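Local atomic coordinates of Non-catalytic protein 1 (Piromyces equi, PDB entry 1WCU), a protein that probably binds plant cell-wall polysaccharides as a family 29 carbohydrate-binding module, with no catalytic activity of its own. Residues Asp33-Thr39 against Asn126-Arg132; Tyr45-Lys51 against Asp115-Asp121. All blocks are in the same frame, centred on the assembly; numbering follows the deposited sequence. Where two conformers were deposited one is given.

Interaction 1 of 2, residues Asp33-Thr39 against Asn126-Arg132; sequences DNSLVLT and NIPIYMR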
ATOM      1  N   ASP A  33      15.010  -8.314  -5.509  1.00 12.82           N
ATOM      2  CA  ASP A  33      15.794  -7.404  -4.689  1.00 12.56           C
ATOM      3  C   ASP A  33      15.199  -7.291  -3.285  1.00 11.87           C
ATOM      4  O   ASP A  33      15.176  -6.220  -2.677  1.00 11.04           O
ATOM      5  CB  ASP A  33      15.827  -6.039  -5.360  1.00 14.03           C
ATOM      6  CG  ASP A  33      16.999  -5.162  -4.909  0.50 14.73           C
ATOM      7  OD1 ASP A  33      17.967  -5.665  -4.303  0.50 18.59           O
ATOM      8  OD2 ASP A  33      16.888  -3.927  -5.058  0.50 20.61           O
ATOM      9  N   ASN A  34      14.734  -8.427  -2.779  1.00 10.61           N
ATOM     10  CA  ASN A  34      14.186  -8.535  -1.424  1.00 10.20           C
ATOM     11  C   ASN A  34      13.105  -7.511  -1.124  1.00  9.88           C
ATOM     12  O   ASN A  34      13.036  -6.951  -0.031  1.00 10.03           O
ATOM     13  CB  ASN A  34      15.311  -8.490  -0.389  1.00 10.11           C
ATOM     14  CG  ASN A  34      14.901  -9.084   0.947  1.00  9.14           C
ATOM     15  OD1 ASN A  34      14.083 -10.010   0.998  1.00 10.05           O
ATOM     16  ND2 ASN A  34      15.457  -8.563   2.023  1.00 10.22           N
ATOM     17  N   SER A  35      12.250  -7.290  -2.118  1.00  9.42           N
ATOM     18  CA  SER A  35      11.128  -6.375  -2.031  1.00  9.49           C
ATOM     19  C   SER A  35       9.943  -6.913  -2.817  1.00  9.14           C
ATOM     20  O   SER A  35      10.065  -7.863  -3.585  1.00  8.76           O
ATOM     21  CB  SER A  35      11.438  -4.983  -2.581  1.00 10.96           C
ATOM     22  OG  SER A  35      12.649  -4.885  -3.282  0.50 15.10           O
ATOM     23  N   LEU A  36       8.791  -6.275  -2.597  1.00  8.38           N
ATOM     24  CA  LEU A  36       7.569  -6.507  -3.351  1.00  8.54           C
ATOM     25  C   LEU A  36       7.599  -5.479  -4.455  1.00  8.33           C
ATOM     26  O   LEU A  36       7.759  -4.293  -4.192  1.00  8.77           O
ATOM     27  CB  LEU A  36       6.352  -6.326  -2.425  1.00  9.12           C
ATOM     28  CG  LEU A  36       4.951  -6.563  -2.978  1.00 10.49           C
ATOM     29  CD1 LEU A  36       3.994  -6.819  -1.815  1.00 12.96           C
ATOM     30  CD2 LEU A  36       4.440  -5.391  -3.801  1.00 13.22           C
ATOM     31  N   VAL A  37       7.457  -5.924  -5.688  1.00  8.09           N
ATOM     32  CA  VAL A  37       7.641  -5.049  -6.847  1.00  8.08           C
ATOM     33  C   VAL A  37       6.346  -4.913  -7.639  1.00  8.03           C
ATOM     34  O   VAL A  37       5.769  -5.917  -8.080  1.00  8.59           O
ATOM     35  CB  VAL A  37       8.714  -5.605  -7.773  1.00  8.75           C
ATOM     36  CG1 VAL A  37       9.039  -4.596  -8.862  1.00  9.99           C
ATOM     37  CG2 VAL A  37       9.972  -5.940  -6.989  1.00 11.00           C
ATOM     38  N   LEU A  38       5.916  -3.667  -7.835  1.00  7.32           N
ATOM     39  CA  LEU A  38       4.869  -3.322  -8.807  1.00  7.54           C
ATOM     40  C   LEU A  38       5.538  -2.879 -10.087  1.00  7.18           C
ATOM     41  O   LEU A  38       6.329  -1.932 -10.070  1.00  7.14           O
ATOM     42  CB  LEU A  38       4.020  -2.156  -8.284  1.00  7.72           C
ATOM     43  CG  LEU A  38       3.167  -1.347  -9.281  1.00  7.30           C
ATOM     44  CD1 LEU A  38       2.176  -2.248 -10.003  1.00  8.38           C
ATOM     45  CD2 LEU A  38       2.474  -0.177  -8.597  1.00  7.46           C
ATOM     46  N   THR A  39       5.210  -3.542 -11.193  1.00  7.77           N
ATOM     47  CA  THR A  39       5.568  -3.041 -12.516  1.00  8.34           C
ATOM     48  C   THR A  39       4.274  -2.914 -13.315  1.00  7.95           C
ATOM     49  O   THR A  39       3.633  -3.923 -13.630  1.00  8.56           O
ATOM     50  CB  THR A  39       6.536  -3.992 -13.246  1.00  8.73           C
ATOM     51  OG1 THR A  39       7.677  -4.274 -12.414  1.00  9.72           O
ATOM     52  CG2 THR A  39       6.994  -3.401 -14.566  1.00  9.63           C
ATOM     53  N   ASN A 126       6.049   1.824 -16.727  1.00  9.63           N
ATOM     54  CA  ASN A 126       6.582   0.462 -16.838  1.00  9.70           C
ATOM     55  C   ASN A 126       7.903   0.293 -16.082  1.00  9.98           C
ATOM     56  O   ASN A 126       8.650  -0.654 -16.362  1.00 11.83           O
ATOM     57  CB  ASN A 126       6.738   0.055 -18.326  1.00 10.07           C
ATOM     58  CG  ASN A 126       6.962  -1.437 -18.540  1.00 10.62           C
ATOM     59  OD1 ASN A 126       6.239  -2.308 -18.017  1.00 13.12           O
ATOM     60  ND2 ASN A 126       7.969  -1.746 -19.343  1.00 11.43           N
ATOM     61  N   ILE A 127       8.143   1.158 -15.088  1.00  9.20           N
ATOM     62  CA  ILE A 127       9.365   1.132 -14.257  1.00  9.35           C
ATOM     63  C   ILE A 127       9.041   0.458 -12.920  1.00  9.29           C
ATOM     64  O   ILE A 127       8.026   0.775 -12.317  1.00  9.30           O
ATOM     65  CB  ILE A 127       9.857   2.566 -13.970  1.00  9.15           C
ATOM     66  CG1 ILE A 127      10.410   3.194 -15.269  1.00  9.03           C
ATOM     67  CG2 ILE A 127      10.929   2.605 -12.866  1.00  9.83           C
ATOM     68  CD1 ILE A 127      10.763   4.637 -15.139  1.00 10.54           C
ATOM     69  N   PRO A 128       9.898  -0.454 -12.449  1.00  8.90           N
ATOM     70  CA  PRO A 128       9.582  -1.136 -11.195  1.00  8.49           C
ATOM     71  C   PRO A 128       9.541  -0.195  -9.984  1.00  8.20           C
ATOM     72  O   PRO A 128      10.344   0.742  -9.864  1.00  8.33           O
ATOM     73  CB  PRO A 128      10.682  -2.189 -11.067  1.00  8.74           C
ATOM     74  CG  PRO A 128      11.814  -1.640 -11.867  1.00 10.19           C
ATOM     75  CD  PRO A 128      11.157  -0.947 -13.038  1.00  9.44           C
ATOM     76  N   ILE A 129       8.574  -0.464  -9.107  1.00  7.62           N
ATOM     77  CA  ILE A 129       8.381   0.233  -7.844  1.00  7.38           C
ATOM     78  C   ILE A 129       8.616  -0.806  -6.755  1.00  7.38           C
ATOM     79  O   ILE A 129       7.820  -1.746  -6.620  1.00  7.27           O
ATOM     80  CB  ILE A 129       6.956   0.833  -7.764  1.00  7.07           C
ATOM     81  CG1 ILE A 129       6.756   1.860  -8.890  1.00  7.68           C
ATOM     82  CG2 ILE A 129       6.719   1.474  -6.397  1.00  7.64           C
ATOM     83  CD1 ILE A 129       5.319   2.118  -9.210  1.00  8.02           C
ATOM     84  N   TYR A 130       9.721  -0.664  -6.025  1.00  7.13           N
ATOM     85  CA  TYR A 130      10.131  -1.621  -4.996  1.00  7.34           C
ATOM     86  C   TYR A 130       9.626  -1.190  -3.630  1.00  7.71           C
ATOM     87  O   TYR A 130       9.770  -0.026  -3.238  1.00  7.83           O
ATOM     88  CB  TYR A 130      11.672  -1.738  -4.940  1.00  8.40           C
ATOM     89  CG  TYR A 130      12.316  -2.154  -6.249  1.00  8.54           C
ATOM     90  CD1 TYR A 130      12.701  -1.206  -7.177  1.00  7.52           C
ATOM     91  CD2 TYR A 130      12.553  -3.494  -6.540  1.00  9.69           C
ATOM     92  CE1 TYR A 130      13.293  -1.567  -8.375  1.00  9.84           C
ATOM     93  CE2 TYR A 130      13.135  -3.878  -7.746  1.00 10.54           C
ATOM     94  CZ  TYR A 130      13.517  -2.908  -8.650  1.00 10.44           C
ATOM     95  OH  TYR A 130      14.094  -3.287  -9.865  1.00 12.85           O
ATOM     96  N   MET A 131       9.022  -2.130  -2.902  1.00  7.07           N
ATOM     97  CA  MET A 131       8.382  -1.802  -1.625  1.00  7.45           C
ATOM     98  C   MET A 131       8.808  -2.770  -0.527  1.00  7.43           C
ATOM     99  O   MET A 131       9.022  -3.953  -0.780  1.00  7.12           O
ATOM    100  CB  MET A 131       6.852  -1.837  -1.772  1.00  7.24           C
ATOM    101  CG  MET A 131       6.347  -0.709  -2.643  1.00  8.05           C
ATOM    102  SD  MET A 131       4.652  -0.917  -3.180  1.00  9.56           S
ATOM    103  CE  MET A 131       4.916  -1.850  -4.664  1.00 12.55           C
ATOM    104  N   ARG A 132       8.880  -2.256   0.700  1.00  7.12           N
ATOM    105  CA  ARG A 132       9.111  -3.075   1.884  1.00  7.61           C
ATOM    106  C   ARG A 132       8.276  -2.552   3.043  1.00  7.94           C
ATOM    107  O   ARG A 132       7.897  -1.383   3.062  1.00  7.51           O
ATOM    108  CB  ARG A 132      10.591  -3.048   2.304  1.00  7.90           C
ATOM    109  CG  ARG A 132      11.519  -3.780   1.362  1.00  8.32           C
ATOM    110  CD  ARG A 132      12.984  -3.586   1.754  1.00  9.66           C
ATOM    111  NE  ARG A 132      13.867  -4.309   0.843  1.00  9.52           N
ATOM    112  CZ  ARG A 132      15.183  -4.130   0.750  1.00 10.47           C
ATOM    113  NH1 ARG A 132      15.794  -3.264   1.538  1.00 14.21           N
ATOM    114  NH2 ARG A 132      15.874  -4.798  -0.157  1.00 11.96           N
TER
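Leu38 O receives two donors from the facing strand: the amide of Ile129, with N 2.8 Å from Leu38 O, and, more weakly, the CA-H of Pro128, whose CA lies 3.5 Å from Leu38 O. This is one end of an antiparallel ladder in which Leu36-Met131 and Leu38-Ile129 are hydrogen-bonded pairs and Val37-Tyr130 is the non-hydrogen-bonded pair between them. On the face of Leu36, Leu38, Ile129 and Met131, a turn about the Met131 CG-SD bond (chi3 -88°) brings CE to 3.7 Å from both Leu36 CD2 and Leu38 CB, and the methyl thereby bridges two residues. On the Val37 and Tyr130 face, Val37 CG2 lies alongside the ring, 3.6 Å from Tyr130 CD2; Lys69 adds a cation-pi contact to the same ring. Arg132, extended from CG to NE, reaches the turn at Asp33 and Asn34. Its NH2 donates to Asp33 O at 3.0 Å, an oxygen lying close to the guanidinium plane, while its NE meets Asn34 O at 2.9 Å from above that carbonyl's plane. These acceptors are neutral, and the Asp33 carboxylate stands near but pairs with Lys69; the charge of Arg132 would probably polarise both carbonyls.

Interaction 2 of 2, residues Tyr45-Lys51 against Asp115-Asp121; sequences YGAISLK and DRIIVQD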
ATOM      1  N   TYR A  45      -1.740   2.772 -16.393  1.00  7.90           N
ATOM      2  CA  TYR A  45      -1.852   3.309 -15.035  1.00  8.19           C
ATOM      3  C   TYR A  45      -2.127   2.113 -14.141  1.00  8.31           C
ATOM      4  O   TYR A  45      -3.232   1.921 -13.649  1.00  8.61           O
ATOM      5  CB  TYR A  45      -2.999   4.312 -15.014  1.00  8.58           C
ATOM      6  CG  TYR A  45      -3.260   5.118 -13.771  1.00  7.99           C
ATOM      7  CD1 TYR A  45      -2.248   5.539 -12.935  1.00  7.75           C
ATOM      8  CD2 TYR A  45      -4.557   5.528 -13.478  1.00  9.03           C
ATOM      9  CE1 TYR A  45      -2.508   6.337 -11.826  1.00  8.33           C
ATOM     10  CE2 TYR A  45      -4.830   6.337 -12.380  1.00  9.33           C
ATOM     11  CZ  TYR A  45      -3.803   6.737 -11.561  1.00  9.46           C
ATOM     12  OH  TYR A  45      -4.054   7.548 -10.470  1.00 10.46           O
ATOM     13  N   GLY A  46      -1.103   1.288 -13.956  1.00  7.18           N
ATOM     14  CA  GLY A  46      -1.260   0.005 -13.294  1.00  7.48           C
ATOM     15  C   GLY A  46      -1.069   0.090 -11.801  1.00  7.24           C
ATOM     16  O   GLY A  46      -0.373   0.979 -11.315  1.00  7.74           O
ATOM     17  N   ALA A  47      -1.649  -0.873 -11.099  1.00  6.77           N
ATOM     18  CA  ALA A  47      -1.704  -0.869  -9.639  1.00  7.07           C
ATOM     19  C   ALA A  47      -1.556  -2.246  -9.039  1.00  7.05           C
ATOM     20  O   ALA A  47      -1.987  -3.240  -9.626  1.00  7.01           O
ATOM     21  CB  ALA A  47      -3.020  -0.330  -9.174  1.00  8.29           C
ATOM     22  N   ILE A  48      -1.018  -2.285  -7.822  1.00  6.75           N
ATOM     23  CA  ILE A  48      -1.347  -3.373  -6.902  1.00  7.11           C
ATOM     24  C   ILE A  48      -2.471  -2.891  -5.987  1.00  6.91           C
ATOM     25  O   ILE A  48      -2.632  -1.685  -5.762  1.00  7.06           O
ATOM     26  CB  ILE A  48      -0.149  -3.873  -6.080  1.00  7.47           C
ATOM     27  CG1 ILE A  48       0.495  -2.735  -5.283  1.00  7.81           C
ATOM     28  CG2 ILE A  48       0.814  -4.623  -6.958  1.00  8.93           C
ATOM     29  CD1 ILE A  48       1.461  -3.227  -4.240  1.00  8.69           C
ATOM     30  N   SER A  49      -3.279  -3.814  -5.490  1.00  6.82           N
ATOM     31  CA  SER A  49      -4.317  -3.480  -4.513  1.00  6.60           C
ATOM     32  C   SER A  49      -4.349  -4.611  -3.484  1.00  6.62           C
ATOM     33  O   SER A  49      -4.786  -5.736  -3.779  1.00  6.99           O
ATOM     34  CB  SER A  49      -5.665  -3.266  -5.184  1.00  7.24           C
ATOM     35  OG  SER A  49      -6.600  -2.885  -4.192  1.00  7.12           O
ATOM     36  N   LEU A  50      -3.824  -4.330  -2.296  1.00  6.37           N
ATOM     37  CA  LEU A  50      -3.545  -5.374  -1.332  1.00  6.95           C
ATOM     38  C   LEU A  50      -4.750  -5.531  -0.414  1.00  6.52           C
ATOM     39  O   LEU A  50      -5.032  -4.677   0.447  1.00  6.25           O
ATOM     40  CB  LEU A  50      -2.253  -5.073  -0.564  1.00  7.50           C
ATOM     41  CG  LEU A  50      -1.038  -4.901  -1.486  1.00  8.13           C
ATOM     42  CD1 LEU A  50       0.175  -4.485  -0.656  1.00 10.37           C
ATOM     43  CD2 LEU A  50      -0.735  -6.181  -2.289  1.00  9.99           C
ATOM     44  N   LYS A  51      -5.460  -6.625  -0.651  1.00  7.07           N
ATOM     45  CA  LYS A  51      -6.719  -6.983   0.014  1.00  7.29           C
ATOM     46  C   LYS A  51      -6.453  -7.769   1.287  1.00  7.73           C
ATOM     47  O   LYS A  51      -5.676  -8.719   1.291  1.00  7.45           O
ATOM     48  CB  LYS A  51      -7.580  -7.814  -0.964  1.00  7.47           C
ATOM     49  CG  LYS A  51      -8.761  -8.570  -0.350  1.00  7.52           C
ATOM     50  CD  LYS A  51      -9.945  -7.664   0.024  1.00  8.84           C
ATOM     51  CE  LYS A  51     -11.092  -8.538   0.560  1.00 10.10           C
ATOM     52  NZ  LYS A  51     -12.409  -7.856   0.734  1.00 12.65           N
ATOM     53  N   ASP A 115     -10.824  -2.049   2.757  1.00  6.29           N
ATOM     54  CA  ASP A 115     -10.299  -3.416   2.724  1.00  6.64           C
ATOM     55  C   ASP A 115      -9.087  -3.604   1.800  1.00  6.04           C
ATOM     56  O   ASP A 115      -8.570  -4.714   1.716  1.00  6.81           O
ATOM     57  CB  ASP A 115     -11.379  -4.428   2.338  1.00  7.36           C
ATOM     58  CG  ASP A 115     -11.764  -4.362   0.890  1.00  7.93           C
ATOM     59  OD1 ASP A 115     -11.175  -3.540   0.179  1.00  8.37           O
ATOM     60  OD2 ASP A 115     -12.658  -5.142   0.467  1.00  9.48           O
ATOM     61  N   ARG A 116      -8.641  -2.537   1.136  1.00  6.74           N
ATOM     62  CA  ARG A 116      -7.582  -2.632   0.114  1.00  6.59           C
ATOM     63  C   ARG A 116      -6.703  -1.386   0.104  1.00  6.59           C
ATOM     64  O   ARG A 116      -7.219  -0.253   0.105  1.00  6.79           O
ATOM     65  CB  ARG A 116      -8.186  -2.816  -1.278  1.00  6.73           C
ATOM     66  CG  ARG A 116      -8.312  -4.241  -1.748  1.00  6.95           C
ATOM     67  CD  ARG A 116      -9.272  -4.373  -2.915  1.00  7.25           C
ATOM     68  NE  ARG A 116     -10.641  -4.353  -2.435  1.00  7.22           N
ATOM     69  CZ  ARG A 116     -11.713  -4.636  -3.154  1.00  7.37           C
ATOM     70  NH1 ARG A 116     -11.644  -4.794  -4.458  1.00  8.47           N
ATOM     71  NH2 ARG A 116     -12.877  -4.682  -2.546  1.00  8.60           N
ATOM     72  N   ILE A 117      -5.389  -1.625   0.062  1.00  6.87           N
ATOM     73  CA  ILE A 117      -4.370  -0.600  -0.085  1.00  6.70           C
ATOM     74  C   ILE A 117      -3.834  -0.638  -1.522  1.00  6.32           C
ATOM     75  O   ILE A 117      -3.243  -1.638  -1.953  1.00  5.83           O
ATOM     76  CB  ILE A 117      -3.198  -0.830   0.904  1.00  6.30           C
ATOM     77  CG1 ILE A 117      -3.698  -0.753   2.344  1.00  7.35           C
ATOM     78  CG2 ILE A 117      -2.087   0.204   0.656  1.00  7.45           C
ATOM     79  CD1 ILE A 117      -2.694  -1.201   3.404  1.00  8.70           C
ATOM     80  N   ILE A 118      -3.993   0.466  -2.236  1.00  6.05           N
ATOM     81  CA  ILE A 118      -3.571   0.599  -3.633  1.00  6.47           C
ATOM     82  C   ILE A 118      -2.266   1.370  -3.746  1.00  7.06           C
ATOM     83  O   ILE A 118      -2.096   2.394  -3.096  1.00  7.00           O
ATOM     84  CB  ILE A 118      -4.642   1.387  -4.428  1.00  6.64           C
ATOM     85  CG1 ILE A 118      -5.925   0.562  -4.600  1.00  7.45           C
ATOM     86  CG2 ILE A 118      -4.118   1.820  -5.794  1.00  7.03           C
ATOM     87  CD1 ILE A 118      -7.137   1.426  -4.947  1.00  7.06           C
ATOM     88  N   VAL A 119      -1.344   0.865  -4.558  1.00  7.08           N
ATOM     89  CA  VAL A 119      -0.139   1.617  -4.963  1.00  7.12           C
ATOM     90  C   VAL A 119      -0.185   1.627  -6.481  1.00  6.97           C
ATOM     91  O   VAL A 119      -0.367   0.576  -7.086  1.00  6.73           O
ATOM     92  CB  VAL A 119       1.173   0.991  -4.460  1.00  7.27           C
ATOM     93  CG1 VAL A 119       2.381   1.845  -4.843  1.00  7.56           C
ATOM     94  CG2 VAL A 119       1.128   0.842  -2.940  1.00  7.73           C
ATOM     95  N   GLN A 120      -0.031   2.800  -7.091  1.00  7.46           N
ATOM     96  CA  GLN A 120      -0.295   2.972  -8.515  1.00  8.32           C
ATOM     97  C   GLN A 120       0.758   3.865  -9.180  1.00  8.16           C
ATOM     98  O   GLN A 120       1.181   4.871  -8.598  1.00  8.06           O
ATOM     99  CB  GLN A 120      -1.718   3.551  -8.685  1.00  9.50           C
ATOM    100  CG  GLN A 120      -2.314   3.415 -10.035  1.00 10.58           C
ATOM    101  CD  GLN A 120      -3.853   3.480 -10.048  1.00 10.00           C
ATOM    102  OE1 GLN A 120      -4.533   3.873  -9.071  1.00 12.38           O
ATOM    103  NE2 GLN A 120      -4.404   3.093 -11.164  1.00 10.85           N
ATOM    104  N   ASP A 121       1.181   3.482 -10.380  1.00  8.12           N
ATOM    105  CA  ASP A 121       2.193   4.216 -11.166  1.00  8.41           C
ATOM    106  C   ASP A 121       1.586   5.351 -11.975  1.00  9.23           C
ATOM    107  O   ASP A 121       1.047   5.122 -13.043  1.00 10.41           O
ATOM    108  CB  ASP A 121       2.912   3.240 -12.115  1.00  8.70           C
ATOM    109  CG  ASP A 121       4.057   3.876 -12.861  1.00  9.92           C
ATOM    110  OD1 ASP A 121       4.476   5.011 -12.514  1.00 12.74           O
ATOM    111  OD2 ASP A 121       4.619   3.181 -13.729  1.00  9.89           O
TER
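Lys51 and Asp115 meet at one end of an antiparallel strand pair inside the five-stranded sheet of a beta-sandwich. Lys51 NZ makes a salt bridge to Asp115 OD2 at 2.7 Å, approaching from above the carboxylate plane, and leaves the syn lone pair of that oxygen to Arg116 NH2 at 3.1 Å. Arg116 grips the carboxylate side-on, its NE reaching Asp115 OD1 at 2.8 Å in a nearly straight bond (174°). The three form a salt-bridge network in which Asp115 serves two cations, and Glu86 gives Arg116 NH2 a second acidic partner. With an alanine here the Lys51 ammonium and both Arg116 nitrogens would lose the carboxylate between them, which is likely to leave Lys51 free to swing and Arg116 held through Glu86 less firmly. Asp115 and Arg116 together face Gln79 in a classic beta bulge.

Along the strands the backbone polar groups are satisfied in reciprocal pairs at Ile48-Val119 and Leu50-Ile117, the shortest being Leu50 N to Ile117 O at 2.8 Å. Leu50 O is also hydrogen-bonded to the Tyr58 hydroxyl, and Ser49 OG to Gln79. Beyond the non-hydrogen-bonded pair Ala47-Gln120, Asp121 N donates to Gly46 O at 3.1 Å, while the Asp121 carboxylate oxygens bond to Ser125 and Thr72. The adjacent Tyr45 O is taken by a side chain instead: Gln120 NE2 lies 3.0 Å from Tyr45 O, which is close to the amide plane, although the donor stands above the carbonyl plane. Tyr45 CG sits anti to the backbone N (chi1 -174°), laying the ring against the extended Gln120 chain. Ring and amide are stacked, their planes 15° apart, with Gln120 NE2 3.3 Å above the Tyr45 ring; Gln120 CG adds a CH-pi contact over the same face, 3.8 Å from the ring centroid.

In the fold
Interactions 1 and 2 belong to opposing sheets of the sandwich, their centres about 13 Å apart, and meet through apolar faces. Ile48 CD1 of interaction 2 lies 3.7 Å from both Leu36 CD2 and Met131 CE of interaction 1, and Leu38 CD2 comes within 3.3 Å of Val119 O. Connectivity reinforces this: strand 35-38 is followed by 47-52, and 116-121 by 129-137, so two connections cross between the sheets, each joining a strand of interaction 1 to a strand of interaction 2. The face carrying Gln120 and Arg116 has Tyr45 stacked at one end, with Trp23 and Trp25 beside it. Such an aromatic and polar surface is consistent with carbohydrate binding; interaction 1 belongs to the opposite sheet.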